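Local coordinates for DNA ligase (Archaeoglobus fulgidus, PDB 3GDE), which probably seals nicks in double-stranded DNA during replication, recombination and repair, using ATP and magnesium and passing through an adenylated lysine intermediate, at residues 53-56 with 57-60; 85-88 with 89-92; 94-97 with 98-101; 351-354 with 355-358; 379-382 with 383-386. All blocks are in the same frame, centred on the assembly; numbering follows the deposited sequence.

Contact 1: 53-56 with 57-60; sequences VYPP and WDER
Tyr54 and Arg60 cross at about a right angle, the arginine folded over one face of the phenol ring. Arg60 CB sits above the ring centre in a CH-pi contact, 3.8 Å from the centroid of Tyr54, while its guanidinium, turned 45° to the ring, passes with Arg60 CZ 3.7 Å from Tyr54 CE1. The bend at chi3 (-61°) swings that guanidinium back to Asp58, which it grips side-on: Arg60 NH2 meets the syn lone pair of Asp58 OD2 at 2.7 Å, and NE reaches OD1. Asp58 OD1 also accepts Arg60 N at 2.7 Å, an Asx turn, so one carboxylate fixes backbone and side chain of the arginine. Pro55 to Asp58 form a type I beta turn, which suits Pro56 at its second position because the ring holds phi near -65°. Pro55 CB lies over one Trp57 indole face, 3.3 Å from Trp57 NE1. Tyr54 OH bonds to Asp125 OD1; were Tyr54 an alanine, the Arg60 chain would probably lose its flat platform and Asp125 the phenol hydroxyl. Within the DNA ligase N-terminal region, this loop joins helices 39-49 and 66-77; Tyr54 packs on helix 117-129, and Trp57 NE1 bonds to Asn198 O beyond helix 187-197.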
loop_
_atom_site.group_PDB
_atom_site.type_symbol
_atom_site.label_atom_id
_atom_site.label_comp_id
_atom_site.label_asym_id
_atom_site.label_seq_id
_atom_site.Cartn_x
_atom_site.Cartn_y
_atom_site.Cartn_z
ATOM N N VAL A 53 -8.593 -5.260 -7.167
ATOM C CA VAL A 53 -9.886 -5.024 -7.788
ATOM C C VAL A 53 -10.095 -3.510 -7.957
ATOM O O VAL A 53 -10.646 -3.060 -8.973
ATOM C CB VAL A 53 -11.015 -5.699 -6.971
ATOM C CG1 VAL A 53 -12.368 -5.416 -7.563
ATOM C CG2 VAL A 53 -10.777 -7.207 -6.880
ATOM N N TYR A 54 -9.642 -2.741 -6.963
ATOM C CA TYR A 54 -9.681 -1.274 -6.985
ATOM C C TYR A 54 -8.318 -0.718 -6.608
ATOM O O TYR A 54 -7.587 -1.360 -5.871
ATOM C CB TYR A 54 -10.746 -0.714 -6.021
ATOM C CG TYR A 54 -12.121 -1.316 -6.234
ATOM C CD1 TYR A 54 -12.931 -0.901 -7.298
ATOM C CD2 TYR A 54 -12.597 -2.324 -5.385
ATOM C CE1 TYR A 54 -14.180 -1.468 -7.508
ATOM C CE2 TYR A 54 -13.845 -2.899 -5.580
ATOM C CZ TYR A 54 -14.633 -2.469 -6.645
ATOM O OH TYR A 54 -15.865 -3.047 -6.846
ATOM N N PRO A 55 -7.961 0.473 -7.130
ATOM C CA PRO A 55 -6.831 1.236 -6.576
ATOM C C PRO A 55 -7.078 1.568 -5.099
ATOM O O PRO A 55 -8.227 1.721 -4.689
ATOM C CB PRO A 55 -6.834 2.510 -7.417
ATOM C CG PRO A 55 -7.484 2.109 -8.700
ATOM C CD PRO A 55 -8.559 1.158 -8.293
ATOM N N PRO A 56 -6.006 1.649 -4.288
ATOM C CA PRO A 56 -6.189 1.877 -2.845
ATOM C C PRO A 56 -6.808 3.244 -2.518
ATOM O O PRO A 56 -7.527 3.382 -1.524
ATOM C CB PRO A 56 -4.763 1.782 -2.285
ATOM C CG PRO A 56 -3.867 2.073 -3.456
ATOM C CD PRO A 56 -4.585 1.516 -4.656
ATOM N N TRP A 57 -6.537 4.233 -3.357
ATOM C CA TRP A 57 -7.051 5.580 -3.155
ATOM C C TRP A 57 -8.523 5.734 -3.534
ATOM O O TRP A 57 -9.178 6.695 -3.124
ATOM C CB TRP A 57 -6.200 6.565 -3.941
ATOM C CG TRP A 57 -6.131 6.265 -5.404
ATOM C CD1 TRP A 57 -5.197 5.499 -6.041
ATOM C CD2 TRP A 57 -7.020 6.754 -6.423
ATOM N NE1 TRP A 57 -5.453 5.477 -7.391
ATOM C CE2 TRP A 57 -6.564 6.234 -7.655
ATOM C CE3 TRP A 57 -8.153 7.580 -6.413
ATOM C CZ2 TRP A 57 -7.206 6.503 -8.870
ATOM C CZ3 TRP A 57 -8.794 7.852 -7.620
ATOM C CH2 TRP A 57 -8.314 7.310 -8.836
ATOM N N ASP A 58 -9.014 4.809 -4.358
ATOM C CA ASP A 58 -10.425 4.701 -4.690
ATOM C C ASP A 58 -11.182 4.415 -3.389
ATOM O O ASP A 58 -10.733 3.622 -2.573
ATOM C CB ASP A 58 -10.612 3.560 -5.708
ATOM C CG ASP A 58 -12.027 3.480 -6.286
ATOM O OD1 ASP A 58 -13.021 3.627 -5.541
ATOM O OD2 ASP A 58 -12.141 3.234 -7.507
ATOM N N GLU A 59 -12.311 5.077 -3.184
ATOM C CA GLU A 59 -13.101 4.847 -1.971
ATOM C C GLU A 59 -13.743 3.451 -1.923
ATOM O O GLU A 59 -14.057 2.967 -0.846
ATOM C CB GLU A 59 -14.149 5.955 -1.743
ATOM C CG GLU A 59 -13.545 7.322 -1.372
ATOM C CD GLU A 59 -14.075 7.880 -0.049
ATOM O OE1 GLU A 59 -13.738 7.308 1.021
ATOM O OE2 GLU A 59 -14.810 8.904 -0.079
ATOM N N ARG A 60 -13.907 2.808 -3.079
ATOM C CA ARG A 60 -14.453 1.442 -3.147
ATOM C C ARG A 60 -13.499 0.359 -2.619
ATOM O O ARG A 60 -12.332 0.305 -2.999
ATOM C CB ARG A 60 -14.899 1.097 -4.571
ATOM C CG ARG A 60 -16.127 1.869 -5.053
ATOM C CD ARG A 60 -16.373 1.651 -6.538
ATOM N NE ARG A 60 -15.244 2.111 -7.334
ATOM C CZ ARG A 60 -15.111 1.936 -8.647
ATOM N NH1 ARG A 60 -16.043 1.301 -9.346
ATOM N NH2 ARG A 60 -14.034 2.406 -9.265
#

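Contact 2: 85-88 with 89-92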
loop_
_atom_site.group_PDB
_atom_site.type_symbol
_atom_site.label_atom_id
_atom_site.label_comp_id
_atom_site.label_asym_id
_atom_site.label_seq_id
_atom_site.Cartn_x
_atom_site.Cartn_y
_atom_site.Cartn_z
ATOM N N GLU A 85 -12.228 -25.609 5.943
ATOM C CA GLU A 85 -11.125 -25.063 6.730
ATOM C C GLU A 85 -9.965 -26.050 6.853
ATOM O O GLU A 85 -8.806 -25.667 6.684
ATOM C CB GLU A 85 -11.617 -24.569 8.095
ATOM C CG GLU A 85 -12.482 -23.313 7.968
ATOM C CD GLU A 85 -13.283 -22.973 9.207
ATOM O OE1 GLU A 85 -13.379 -23.816 10.126
ATOM O OE2 GLU A 85 -13.828 -21.848 9.261
ATOM N N SER A 86 -10.259 -27.327 7.085
ATOM C CA SER A 86 -9.187 -28.319 7.117
ATOM C C SER A 86 -8.534 -28.467 5.742
ATOM O O SER A 86 -7.334 -28.726 5.651
ATOM C CB SER A 86 -9.678 -29.673 7.646
ATOM O OG SER A 86 -10.149 -30.497 6.597
ATOM N N MET A 87 -9.328 -28.292 4.683
ATOM C CA MET A 87 -8.818 -28.307 3.312
ATOM C C MET A 87 -7.824 -27.165 3.039
ATOM O O MET A 87 -6.843 -27.373 2.332
ATOM C CB MET A 87 -9.964 -28.268 2.298
ATOM C CG MET A 87 -10.826 -29.531 2.231
ATOM S SD MET A 87 -12.219 -29.351 1.079
ATOM C CE MET A 87 -11.385 -29.641 -0.494
ATOM N N ILE A 88 -8.071 -25.973 3.590
ATOM C CA ILE A 88 -7.133 -24.849 3.415
ATOM C C ILE A 88 -5.759 -25.144 4.031
ATOM O O ILE A 88 -4.740 -24.762 3.474
ATOM C CB ILE A 88 -7.694 -23.470 3.897
ATOM C CG1 ILE A 88 -7.115 -22.342 3.031
ATOM C CG2 ILE A 88 -7.416 -23.219 5.402
ATOM C CD1 ILE A 88 -7.435 -20.936 3.504
ATOM N N ARG A 89 -5.750 -25.852 5.158
ATOM C CA ARG A 89 -4.510 -26.265 5.823
ATOM C C ARG A 89 -3.861 -27.448 5.102
ATOM O O ARG A 89 -2.645 -27.628 5.167
ATOM C CB ARG A 89 -4.768 -26.586 7.298
ATOM C CG ARG A 89 -5.228 -25.373 8.109
ATOM C CD ARG A 89 -5.396 -25.685 9.594
ATOM N NE ARG A 89 -6.523 -26.582 9.878
ATOM C CZ ARG A 89 -7.764 -26.197 10.152
ATOM N NH1 ARG A 89 -8.085 -24.908 10.178
ATOM N NH2 ARG A 89 -8.695 -27.109 10.403
ATOM N N GLU A 90 -4.679 -28.243 4.412
ATOM C CA GLU A 90 -4.185 -29.322 3.550
ATOM C C GLU A 90 -3.562 -28.776 2.261
ATOM O O GLU A 90 -2.425 -29.112 1.927
ATOM C CB GLU A 90 -5.321 -30.294 3.210
ATOM C CG GLU A 90 -4.941 -31.394 2.208
ATOM C CD GLU A 90 -6.126 -32.278 1.789
ATOM O OE1 GLU A 90 -5.928 -33.106 0.866
ATOM O OE2 GLU A 90 -7.244 -32.153 2.368
ATOM N N TYR A 91 -4.309 -27.935 1.543
ATOM C CA TYR A 91 -3.848 -27.415 0.252
ATOM C C TYR A 91 -2.934 -26.187 0.377
ATOM O O TYR A 91 -2.160 -25.899 -0.538
ATOM C CB TYR A 91 -5.040 -27.108 -0.671
ATOM C CG TYR A 91 -5.752 -28.331 -1.208
ATOM C CD1 TYR A 91 -6.820 -28.894 -0.518
ATOM C CD2 TYR A 91 -5.365 -28.918 -2.414
ATOM C CE1 TYR A 91 -7.488 -30.014 -1.000
ATOM C CE2 TYR A 91 -6.030 -30.052 -2.911
ATOM C CZ TYR A 91 -7.095 -30.587 -2.193
ATOM O OH TYR A 91 -7.769 -31.699 -2.660
ATOM N N GLY A 92 -3.030 -25.469 1.496
ATOM C CA GLY A 92 -2.189 -24.288 1.733
ATOM C C GLY A 92 -2.683 -23.016 1.048
ATOM O O GLY A 92 -2.034 -21.973 1.121
HETATM O O HOH W 1 -11.075 -24.276 11.584
#
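Glu85 to Tyr91 form the last turns of helix 81-91, and each backbone N-H of 89-92 reaches back four residues. Tyr91 N to Met87 O is nearly straight at 2.7 Å; Arg89 N to Glu85 O, at 3.4 Å, is weak. Gly92 N still bonds to Ile88 O, but Gly92 then leaves the helix with positive phi (81°), a conformation that glycine adopts easily. The helix belongs to the helical DNA ligase N-terminal region, and its buried side faces helices 66-77 and 94-108. Ile88 serves that side, its branched chain lying against Tyr70 and Leu94. One turn apart, Met87 and Tyr91 run side by side, Met87 CE meeting Tyr91 CE1 at 3.9 Å; the flexible thioether, bent at chi3 (80°), brings its methyl to the ring. Met87 O lies at the ring edge, 3.2 Å from Tyr91 CD1. A serine in place of Tyr91 would probably strip the Met87 methyl of its aromatic neighbour and open a gap beside Gln100. On the solvent side Arg89 lays its guanidinium over Glu85 O, CZ 3.7 Å from that oxygen. Glu85 OE1 and Arg89 NH1 share a water, weakly held by the arginine, whereas Glu85 OE2 forms a salt bridge with Arg81.

Contact 3: 94-97 with 98-101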
loop_
_atom_site.group_PDB
_atom_site.type_symbol
_atom_site.label_atom_id
_atom_site.label_comp_id
_atom_site.label_asym_id
_atom_site.label_seq_id
_atom_site.Cartn_x
_atom_site.Cartn_y
_atom_site.Cartn_z
ATOM N N LEU A 94 -6.667 -21.136 -0.289
ATOM C CA LEU A 94 -8.113 -21.219 -0.459
ATOM C C LEU A 94 -8.514 -21.314 -1.933
ATOM O O LEU A 94 -9.558 -21.899 -2.251
ATOM C CB LEU A 94 -8.840 -20.060 0.233
ATOM C CG LEU A 94 -10.345 -20.238 0.497
ATOM C CD1 LEU A 94 -10.664 -21.398 1.465
ATOM C CD2 LEU A 94 -10.944 -18.953 1.013
ATOM N N GLY A 95 -7.686 -20.746 -2.819
ATOM C CA GLY A 95 -7.899 -20.836 -4.263
ATOM C C GLY A 95 -7.920 -22.284 -4.722
ATOM O O GLY A 95 -8.834 -22.698 -5.437
ATOM N N LEU A 96 -6.923 -23.057 -4.288
ATOM C CA LEU A 96 -6.827 -24.473 -4.632
ATOM C C LEU A 96 -7.958 -25.300 -4.025
ATOM O O LEU A 96 -8.377 -26.308 -4.594
ATOM C CB LEU A 96 -5.462 -25.042 -4.227
ATOM C CG LEU A 96 -4.225 -24.474 -4.934
ATOM C CD1 LEU A 96 -2.948 -25.035 -4.322
ATOM C CD2 LEU A 96 -4.259 -24.739 -6.442
ATOM N N VAL A 97 -8.457 -24.862 -2.874
ATOM C CA VAL A 97 -9.611 -25.489 -2.254
ATOM C C VAL A 97 -10.883 -25.204 -3.055
ATOM O O VAL A 97 -11.669 -26.119 -3.314
ATOM C CB VAL A 97 -9.794 -25.046 -0.786
ATOM C CG1 VAL A 97 -11.105 -25.595 -0.211
ATOM C CG2 VAL A 97 -8.609 -25.504 0.050
ATOM N N ALA A 98 -11.092 -23.940 -3.421
ATOM C CA ALA A 98 -12.236 -23.559 -4.241
ATOM C C ALA A 98 -12.255 -24.364 -5.551
ATOM O O ALA A 98 -13.288 -24.931 -5.912
ATOM C CB ALA A 98 -12.239 -22.061 -4.508
ATOM N N GLU A 99 -11.104 -24.438 -6.222
ATOM C CA GLU A 99 -10.933 -25.242 -7.426
ATOM C C GLU A 99 -11.374 -26.702 -7.232
ATOM O O GLU A 99 -12.059 -27.272 -8.078
ATOM C CB GLU A 99 -9.483 -25.192 -7.896
ATOM C CG GLU A 99 -9.221 -25.940 -9.205
ATOM C CD GLU A 99 -7.740 -26.176 -9.479
ATOM O OE1 GLU A 99 -6.886 -25.814 -8.635
ATOM O OE2 GLU A 99 -7.424 -26.736 -10.543
ATOM N N GLN A 100 -10.986 -27.280 -6.101
ATOM C CA GLN A 100 -11.305 -28.656 -5.771
ATOM C C GLN A 100 -12.789 -28.854 -5.493
ATOM O O GLN A 100 -13.383 -29.819 -5.969
ATOM C CB GLN A 100 -10.454 -29.129 -4.581
ATOM C CG GLN A 100 -10.009 -30.576 -4.693
ATOM C CD GLN A 100 -9.494 -30.928 -6.088
ATOM O OE1 GLN A 100 -8.593 -30.273 -6.628
ATOM N NE2 GLN A 100 -10.076 -31.965 -6.678
ATOM N N LEU A 101 -13.390 -27.941 -4.739
ATOM C CA LEU A 101 -14.828 -28.024 -4.461
ATOM C C LEU A 101 -15.699 -27.902 -5.719
ATOM O O LEU A 101 -16.675 -28.622 -5.866
ATOM C CB LEU A 101 -15.255 -26.984 -3.418
ATOM C CG LEU A 101 -14.659 -27.120 -2.010
ATOM C CD1 LEU A 101 -15.162 -26.001 -1.121
ATOM C CD2 LEU A 101 -14.972 -28.508 -1.392
#
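Leu94 O accepts Ala98 N at 2.8 Å, the shortest bond of this first part of helix 94-108, with an N-H...O angle of 166°. Three more bonds of the same i to i+4 kind follow. Glu99 N to Gly95 O and Leu101 N to Val97 O are also straight, while Gln100 N to Leu96 O is longer, at 3.2 Å. Between these rungs the side chains divide by character. Val97 and Leu101, one turn apart, lie side by side and point the same way, with Val97 CG1 4.2 Å from Leu101 CD1. Leu101 CG, placed anti to its carbonyl carbon (chi1 -64°), leans back over the preceding turn and comes 3.4 Å from Val97 O. Both chains face inward: Val97 packs on Ile84 and Met87 of helix 81-91, and Leu101 reaches Val79. Ala98 has a methyl short enough for close helix contacts, resting 3.5 Å from Leu94 O and touching Leu73 of helix 66-77 and Thr159 of helix 152-162, while Gly95 adds no side chain at all to a buried position. On another side Leu96 and Glu99 run together, Leu96 CD2 3.6 Å from Glu99 OE1. The extended glutamate carries that same oxygen to a salt bridge with Arg156 of helix 152-162, whose aliphatic neighbour is again Leu96. The apolar flank of Leu96 may partly shield this outside ion pair from water; helix 152-162 is thus held both by the charge of Glu99 and by the packing of Ala98, whereas Val97 meets helix 81-91 through apolar surface.

Contact 4: 351-354 with 355-358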
loop_
_atom_site.group_PDB
_atom_site.type_symbol
_atom_site.label_atom_id
_atom_site.label_comp_id
_atom_site.label_asym_id
_atom_site.label_seq_id
_atom_site.Cartn_x
_atom_site.Cartn_y
_atom_site.Cartn_z
ATOM N N ASP A 351 7.767 20.217 -12.006
ATOM C CA ASP A 351 8.993 20.380 -12.803
ATOM C C ASP A 351 9.845 21.585 -12.399
ATOM O O ASP A 351 11.010 21.668 -12.791
ATOM C CB ASP A 351 8.691 20.422 -14.310
ATOM C CG ASP A 351 8.240 19.072 -14.868
ATOM O OD1 ASP A 351 8.417 18.031 -14.202
ATOM O OD2 ASP A 351 7.714 19.052 -15.998
ATOM N N LEU A 352 9.269 22.517 -11.637
ATOM C CA LEU A 352 10.056 23.550 -10.946
ATOM C C LEU A 352 11.001 22.753 -10.024
ATOM O O LEU A 352 10.594 21.727 -9.486
ATOM C CB LEU A 352 9.150 24.573 -10.254
ATOM C CG LEU A 352 8.041 25.176 -11.140
ATOM C CD1 LEU A 352 7.192 26.218 -10.386
ATOM C CD2 LEU A 352 8.565 25.777 -12.451
ATOM N N PRO A 353 12.208 23.258 -9.724
ATOM C CA PRO A 353 12.772 24.207 -8.821
ATOM C C PRO A 353 12.049 24.305 -7.477
ATOM O O PRO A 353 11.029 24.979 -7.353
ATOM C CB PRO A 353 12.915 25.440 -9.701
ATOM C CG PRO A 353 13.502 24.731 -11.033
ATOM C CD PRO A 353 13.136 23.183 -10.862
ATOM N N LEU A 354 12.586 23.570 -6.501
ATOM C CA LEU A 354 12.105 23.590 -5.119
ATOM C C LEU A 354 11.900 25.014 -4.599
ATOM O O LEU A 354 10.836 25.330 -4.051
ATOM C CB LEU A 354 13.055 22.802 -4.205
ATOM C CG LEU A 354 12.609 22.514 -2.764
ATOM C CD1 LEU A 354 13.026 21.119 -2.332
ATOM C CD2 LEU A 354 13.152 23.551 -1.782
ATOM N N ARG A 355 12.905 25.868 -4.792
ATOM C CA ARG A 355 12.832 27.275 -4.374
ATOM C C ARG A 355 11.666 28.027 -5.029
ATOM O O ARG A 355 11.052 28.896 -4.392
ATOM C CB ARG A 355 14.171 28.001 -4.602
ATOM C CG ARG A 355 14.654 28.022 -6.045
ATOM C CD ARG A 355 16.138 28.415 -6.178
ATOM N NE ARG A 355 16.845 27.483 -7.065
ATOM C CZ ARG A 355 16.687 27.418 -8.390
ATOM N NH1 ARG A 355 15.842 28.235 -9.020
ATOM N NH2 ARG A 355 17.373 26.524 -9.092
ATOM N N GLU A 356 11.357 27.674 -6.281
ATOM C CA GLU A 356 10.205 28.222 -7.008
ATOM C C GLU A 356 8.866 27.642 -6.525
ATOM O O GLU A 356 7.869 28.369 -6.413
ATOM C CB GLU A 356 10.362 27.999 -8.514
ATOM C CG GLU A 356 11.562 28.709 -9.128
ATOM C CD GLU A 356 11.528 28.747 -10.652
ATOM O OE1 GLU A 356 12.614 28.597 -11.265
ATOM O OE2 GLU A 356 10.425 28.936 -11.232
ATOM N N ARG A 357 8.841 26.337 -6.243
ATOM C CA ARG A 357 7.656 25.717 -5.648
ATOM C C ARG A 357 7.367 26.331 -4.287
ATOM O O ARG A 357 6.223 26.605 -3.963
ATOM C CB ARG A 357 7.805 24.198 -5.522
ATOM C CG ARG A 357 8.108 23.470 -6.822
ATOM C CD ARG A 357 7.783 21.992 -6.705
ATOM N NE ARG A 357 8.453 21.349 -5.573
ATOM C CZ ARG A 357 9.711 20.912 -5.579
ATOM N NH1 ARG A 357 10.469 21.045 -6.658
ATOM N NH2 ARG A 357 10.208 20.324 -4.497
ATOM N N ARG A 358 8.421 26.558 -3.507
ATOM C CA ARG A 358 8.303 27.185 -2.187
ATOM C C ARG A 358 7.559 28.536 -2.257
ATOM O O ARG A 358 6.631 28.785 -1.484
ATOM C CB ARG A 358 9.691 27.323 -1.539
ATOM C CG ARG A 358 9.710 28.030 -0.188
ATOM C CD ARG A 358 9.188 27.147 0.933
ATOM N NE ARG A 358 8.702 27.945 2.058
ATOM C CZ ARG A 358 8.331 27.452 3.241
ATOM N NH1 ARG A 358 8.389 26.149 3.484
ATOM N NH2 ARG A 358 7.903 28.278 4.191
#
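Arg357 turns its guanidinium back over the start of its own helix, where NH1 donates to Leu352 O at 2.9 Å. The motif is a helix N-terminus: Pro353 holds the N-cap position and helix 354-364 follows, within the ATP-dependent ligase domain. Leu352 O lies in the guanidinium plane, although NH1 approaches it from above the carbonyl plane. Leu354 covers one guanidinium face, its CA 3.6 Å from Arg357 CZ. A bend at chi3 (-55°) doubles the chain back in this way, with CG beside Leu352 CB; arginine suits the place because one long chain offers both methylenes and several N-H groups. The first helical bonds are firm, Arg357 N to Pro353 O and Arg358 N to Leu354 O each measuring 2.8 Å. Glu356 lies alongside Pro353, whose lack of an N-H costs no bond at a helix start, though its backbone is strained, with a positive phi, and its model is doubtful. Farther out, Asp341 forms a salt bridge with Arg357 NE and Ser407 O takes NH1 as well, which probably balances the buried charge and restrains its rotation. Arg358 leads away toward strand 371-379, bonding Ala374 O and pairing with Glu362; its side chain lies about 4 Å from that of Glu250, a predicted ATP-binding residue. Back at the helix start, the leucine branch Leu354 CD1 meets Arg357 NH2 at 3.6 Å.

Contact 5: 379-382 with 383-386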
loop_
_atom_site.group_PDB
_atom_site.type_symbol
_atom_site.label_atom_id
_atom_site.label_comp_id
_atom_site.label_asym_id
_atom_site.label_seq_id
_atom_site.Cartn_x
_atom_site.Cartn_y
_atom_site.Cartn_z
ATOM N N THR A 379 20.889 27.424 3.512
ATOM C CA THR A 379 22.174 27.612 4.185
ATOM C C THR A 379 23.257 26.651 3.713
ATOM O O THR A 379 22.959 25.575 3.194
ATOM C CB THR A 379 22.012 27.490 5.731
ATOM O OG1 THR A 379 23.243 27.836 6.382
ATOM C CG2 THR A 379 21.587 26.081 6.136
ATOM N N ASP A 380 24.512 27.064 3.891
ATOM C CA ASP A 380 25.665 26.183 3.722
ATOM C C ASP A 380 26.363 25.935 5.061
ATOM O O ASP A 380 27.383 25.247 5.124
ATOM C CB ASP A 380 26.649 26.716 2.659
ATOM C CG ASP A 380 27.183 28.132 2.963
ATOM O OD1 ASP A 380 27.757 28.750 2.030
ATOM O OD2 ASP A 380 27.047 28.634 4.107
ATOM N N SER A 381 25.794 26.493 6.128
ATOM C CA SER A 381 26.382 26.417 7.468
ATOM C C SER A 381 25.914 25.185 8.250
ATOM O O SER A 381 24.732 25.065 8.576
ATOM C CB SER A 381 26.054 27.697 8.250
ATOM O OG SER A 381 26.692 27.718 9.516
ATOM N N VAL A 382 26.849 24.281 8.549
ATOM C CA VAL A 382 26.571 23.100 9.386
ATOM C C VAL A 382 26.020 23.494 10.766
ATOM O O VAL A 382 25.193 22.778 11.337
ATOM C CB VAL A 382 27.818 22.163 9.523
ATOM C CG1 VAL A 382 27.591 21.068 10.561
ATOM C CG2 VAL A 382 28.167 21.529 8.194
ATOM N N ASP A 383 26.468 24.639 11.280
ATOM C CA ASP A 383 26.041 25.138 12.589
ATOM C C ASP A 383 24.605 25.631 12.583
ATOM O O ASP A 383 23.882 25.471 13.576
ATOM C CB ASP A 383 26.974 26.254 13.075
ATOM C CG ASP A 383 28.345 25.738 13.500
ATOM O OD1 ASP A 383 29.203 26.569 13.869
ATOM O OD2 ASP A 383 28.571 24.512 13.474
ATOM N N GLU A 384 24.200 26.242 11.470
ATOM C CA GLU A 384 22.821 26.709 11.305
ATOM C C GLU A 384 21.823 25.546 11.233
ATOM O O GLU A 384 20.768 25.588 11.868
ATOM C CB GLU A 384 22.683 27.622 10.081
ATOM C CG GLU A 384 22.992 29.090 10.357
ATOM C CD GLU A 384 22.326 30.036 9.357
ATOM O OE1 GLU A 384 21.938 29.579 8.254
ATOM O OE2 GLU A 384 22.193 31.245 9.673
ATOM N N VAL A 385 22.173 24.509 10.475
ATOM C CA VAL A 385 21.315 23.326 10.364
ATOM C C VAL A 385 21.268 22.507 11.658
ATOM O O VAL A 385 20.221 21.955 11.995
ATOM C CB VAL A 385 21.596 22.474 9.071
ATOM C CG1 VAL A 385 23.057 22.479 8.703
ATOM C CG2 VAL A 385 21.047 21.039 9.189
ATOM N N ARG A 386 22.374 22.471 12.405
ATOM C CA ARG A 386 22.374 21.852 13.740
ATOM C C ARG A 386 21.492 22.606 14.749
ATOM O O ARG A 386 20.878 21.994 15.622
ATOM C CB ARG A 386 23.794 21.659 14.282
ATOM C CG ARG A 386 23.839 20.826 15.565
ATOM C CD ARG A 386 25.189 20.159 15.787
ATOM N NE ARG A 386 25.242 18.801 15.242
ATOM C CZ ARG A 386 26.076 18.392 14.284
ATOM N NH1 ARG A 386 26.954 19.227 13.735
ATOM N NH2 ARG A 386 26.034 17.133 13.879
#
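Thr379 and Glu384 make the bond between two side chains, Thr379 OG1 donating to Glu384 OE1 at 2.9 Å. The hydroxyl meets that oxygen on its anti side, 33° out of the carboxylate plane. A chi1 of -173° turns Thr379 OG1 away from its own N, to where it also accepts Ser381 N at 2.9 Å, an ST turn; threonine suits the place because one atom both gives and takes. Backbone bonds follow: Val385 N reaches Ser381 O at 3.2 Å and Arg386 N reaches Val382 O at 3.0 Å. Ser381 OG adds a weak capping bond from Glu384 N, 3.5 Å away, with serine's short arm bringing an acceptor to an amide of the first helical turn. Among van der Waals contacts, Val385 CG1 presses within 3.1 Å of Ser381 O, and Val382 CG1 runs beside Arg386, 3.7 Å from its NH1. That guanidinium pairs with Glu238 through NH2, while Val382 itself packs on Leu237 and Val241, so charge and apolar surface both meet helix 237-243. The whole is a serine N-cap, where strand 371-379 of the ligase's nucleotide-binding domain gives way to helix 382-394.

How the contacts relate
Contacts 2 and 3 form one unit: helices 81-91 and 94-108 follow each other and pack together, with centres about 9 Å apart; Met87 O touches Val97 CG2 and Tyr91 OH meets Gln100 CG. Contact 1 lies in the same N-terminal region but about 26 Å, centre to centre, from contact 3, its Pro56 side chain about 10 Å from that of Arg272, a predicted ATP-binding residue. Contacts 4 and 5, both helix starts in the adenylation domain, have centres about 21 Å apart; contact 4 precedes strand 371-379 and contact 5 begins at its last residue. The Val385 side chain is about 11 Å from that of the predicted active-site Lys252. Contacts 2 and 5 are 60 Å apart between centres.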